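Local coordinates for protein Cyp101j2 (Sphingobium yanoikuyae, PDB 5KYO) that probably hydroxylates 1,8-cineole as a haem-containing cytochrome P450 monooxygenase, at residues L308-F311 with R312-V316. Numbering follows the deposited sequence.
Sequences LEFF and RRFPV
E309 and R312, one helical turn apart, form a two-pronged salt bridge. R312 NE donates to E309 OE1 at 2.8 Å, nearly straight at 170°, while R312 NH2 reaches E309 OE2 at 2.9 Å. Both oxygens lie near the guanidinium plane at its edge but are met from above the carboxylate, the two planes standing 46° apart. With CG of R312 anti to the backbone N (chi1 -179°) and the chain bent at chi3, NE swings back alongside the glutamate. This E-x-x-R pair at the end of helix 303-313 is the signature of helix K in cytochromes P450. R367 forms a salt bridge to OE1 and R364 one to OE2, and P357 O accepts from R312 NH1, so the buried charges are closely held. A leucine in place of R312 would probably leave P357 O without this donor and take two bonds from the E309 carboxylate, leaving R367 and R364 to hold it. The buried side continues where F310 CD1 meets F314 CE2 at 3.8 Å, ring edge to ring edge, while F311 turns to the haem. On the exposed side, L308 O accepts from R312 N at 3.2 Å, but the L308 side chain stays 6.4 Å from 312-316.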
ATOM      1  N   LEU A 308     -11.049   9.284   7.083  1.00 20.54           N
ATOM      2  CA  LEU A 308     -11.372   7.943   7.530  1.00 19.55           C
ATOM      3  C   LEU A 308     -12.179   7.176   6.481  1.00 23.68           C
ATOM      4  O   LEU A 308     -11.976   5.976   6.301  1.00 18.67           O
ATOM      5  CB  LEU A 308     -12.113   8.003   8.869  1.00 24.79           C
ATOM      6  CG  LEU A 308     -11.337   8.740   9.976  1.00 34.07           C
ATOM      7  CD1 LEU A 308     -12.109   8.735  11.284  1.00 36.82           C
ATOM      8  CD2 LEU A 308      -9.942   8.163  10.185  1.00 29.57           C
ATOM      9  N   GLU A 309     -13.060   7.873   5.762  1.00 17.86           N
ATOM     10  CA  GLU A 309     -13.902   7.237   4.727  1.00 15.32           C
ATOM     11  C   GLU A 309     -13.126   6.953   3.431  1.00 18.48           C
ATOM     12  O   GLU A 309     -13.413   5.977   2.736  1.00 14.45           O
ATOM     13  CB  GLU A 309     -15.141   8.109   4.443  1.00 14.48           C
ATOM     14  CG  GLU A 309     -16.089   7.580   3.351  1.00 14.48           C
ATOM     15  CD  GLU A 309     -16.886   6.364   3.780  1.00 19.97           C
ATOM     16  OE1 GLU A 309     -16.548   5.752   4.806  1.00 22.90           O
ATOM     17  OE2 GLU A 309     -17.897   6.054   3.113  1.00 22.37           O
ATOM     18  N   PHE A 310     -12.153   7.797   3.096  1.00 17.43           N
ATOM     19  CA  PHE A 310     -11.244   7.503   1.981  1.00 18.58           C
ATOM     20  C   PHE A 310     -10.455   6.211   2.270  1.00 15.55           C
ATOM     21  O   PHE A 310     -10.259   5.399   1.378  1.00 15.33           O
ATOM     22  CB  PHE A 310     -10.263   8.668   1.714  1.00 21.19           C
ATOM     23  CG  PHE A 310     -10.872   9.831   0.933  1.00 15.91           C
ATOM     24  CD1 PHE A 310     -11.292   9.668  -0.380  1.00 14.25           C
ATOM     25  CD2 PHE A 310     -10.981  11.080   1.516  1.00 19.45           C
ATOM     26  CE1 PHE A 310     -11.858  10.738  -1.086  1.00 19.51           C
ATOM     27  CE2 PHE A 310     -11.533  12.157   0.818  1.00 20.22           C
ATOM     28  CZ  PHE A 310     -11.978  11.975  -0.485  1.00 15.70           C
ATOM     29  N   PHE A 311     -10.007   5.993   3.497  1.00 14.42           N
ATOM     30  CA  PHE A 311      -9.237   4.766   3.720  1.00 14.44           C
ATOM     31  C   PHE A 311     -10.145   3.538   3.721  1.00 27.16           C
ATOM     32  O   PHE A 311      -9.747   2.485   3.227  1.00 24.41           O
ATOM     33  CB  PHE A 311      -8.401   4.844   5.004  1.00 17.40           C
ATOM     34  CG  PHE A 311      -7.126   5.622   4.826  1.00 14.42           C
ATOM     35  CD1 PHE A 311      -6.144   5.161   3.972  1.00 21.42           C
ATOM     36  CD2 PHE A 311      -6.935   6.832   5.456  1.00 17.68           C
ATOM     37  CE1 PHE A 311      -4.975   5.873   3.780  1.00 22.98           C
ATOM     38  CE2 PHE A 311      -5.775   7.573   5.255  1.00 24.51           C
ATOM     39  CZ  PHE A 311      -4.788   7.088   4.424  1.00 21.88           C
ATOM     40  N   ARG A 312     -11.381   3.680   4.204  1.00 25.88           N
ATOM     41  CA  ARG A 312     -12.349   2.575   4.099  1.00 25.89           C
ATOM     42  C   ARG A 312     -12.754   2.289   2.655  1.00 22.40           C
ATOM     43  O   ARG A 312     -12.832   1.136   2.240  1.00 23.35           O
ATOM     44  CB  ARG A 312     -13.621   2.851   4.910  1.00 23.45           C
ATOM     45  CG  ARG A 312     -14.619   1.690   4.821  1.00 18.34           C
ATOM     46  CD  ARG A 312     -16.064   2.140   5.019  1.00 22.49           C
ATOM     47  NE  ARG A 312     -16.524   3.036   3.962  1.00 22.27           N
ATOM     48  CZ  ARG A 312     -16.952   2.627   2.769  1.00 24.59           C
ATOM     49  NH1 ARG A 312     -16.949   1.338   2.481  1.00 22.89           N
ATOM     50  NH2 ARG A 312     -17.369   3.502   1.860  1.00 17.73           N
ATOM     51  N   ARG A 313     -13.012   3.341   1.886  1.00 22.31           N
ATOM     52  CA  ARG A 313     -13.639   3.204   0.563  1.00 19.30           C
ATOM     53  C   ARG A 313     -12.677   2.695  -0.515  1.00 20.79           C
ATOM     54  O   ARG A 313     -13.096   1.991  -1.438  1.00 16.08           O
ATOM     55  CB  ARG A 313     -14.240   4.557   0.144  1.00 20.82           C
ATOM     56  CG  ARG A 313     -14.783   4.664  -1.298  1.00 18.95           C
ATOM     57  CD  ARG A 313     -15.854   3.623  -1.684  1.00 16.56           C
ATOM     58  NE  ARG A 313     -16.271   3.857  -3.060  1.00 18.34           N
ATOM     59  CZ  ARG A 313     -15.589   3.425  -4.117  1.00 20.04           C
ATOM     60  NH1 ARG A 313     -14.490   2.704  -3.951  1.00 19.08           N
ATOM     61  NH2 ARG A 313     -16.000   3.708  -5.335  1.00 21.87           N
ATOM     62  N   PHE A 314     -11.386   3.003  -0.377  1.00 21.51           N
ATOM     63  CA  PHE A 314     -10.423   2.696  -1.432  1.00 14.37           C
ATOM     64  C   PHE A 314      -9.252   1.795  -1.019  1.00 19.32           C
ATOM     65  O   PHE A 314      -8.102   2.212  -1.079  1.00 23.95           O
ATOM     66  CB  PHE A 314      -9.864   4.006  -2.000  1.00 14.32           C
ATOM     67  CG  PHE A 314     -10.914   4.873  -2.627  1.00 19.35           C
ATOM     68  CD1 PHE A 314     -11.494   4.494  -3.830  1.00 14.29           C
ATOM     69  CD2 PHE A 314     -11.353   6.026  -2.008  1.00 20.69           C
ATOM     70  CE1 PHE A 314     -12.476   5.270  -4.430  1.00 17.36           C
ATOM     71  CE2 PHE A 314     -12.350   6.820  -2.603  1.00 18.88           C
ATOM     72  CZ  PHE A 314     -12.909   6.431  -3.812  1.00 16.58           C
ATOM     73  N   PRO A 315      -9.545   0.561  -0.587  1.00 17.42           N
ATOM     74  CA  PRO A 315      -8.442  -0.364  -0.293  1.00 16.49           C
ATOM     75  C   PRO A 315      -7.641  -0.626  -1.575  1.00 20.72           C
ATOM     76  O   PRO A 315      -8.252  -0.661  -2.638  1.00 16.35           O
ATOM     77  CB  PRO A 315      -9.160  -1.623   0.200  1.00 18.33           C
ATOM     78  CG  PRO A 315     -10.566  -1.535  -0.460  1.00 16.81           C
ATOM     79  CD  PRO A 315     -10.873  -0.072  -0.462  1.00 14.48           C
ATOM     80  N   VAL A 316      -6.310  -0.747  -1.498  1.00 18.08           N
ATOM     81  CA  VAL A 316      -5.529  -0.925  -2.714  1.00 16.08           C
ATOM     82  C   VAL A 316      -4.608  -2.161  -2.711  1.00 19.61           C
ATOM     83  O   VAL A 316      -4.242  -2.674  -3.776  1.00 17.43           O
ATOM     84  CB  VAL A 316      -4.661   0.344  -3.010  1.00 14.32           C
ATOM     85  CG1 VAL A 316      -5.542   1.489  -3.499  1.00 21.36           C
ATOM     86  CG2 VAL A 316      -3.829   0.769  -1.785  1.00 14.33           C
TER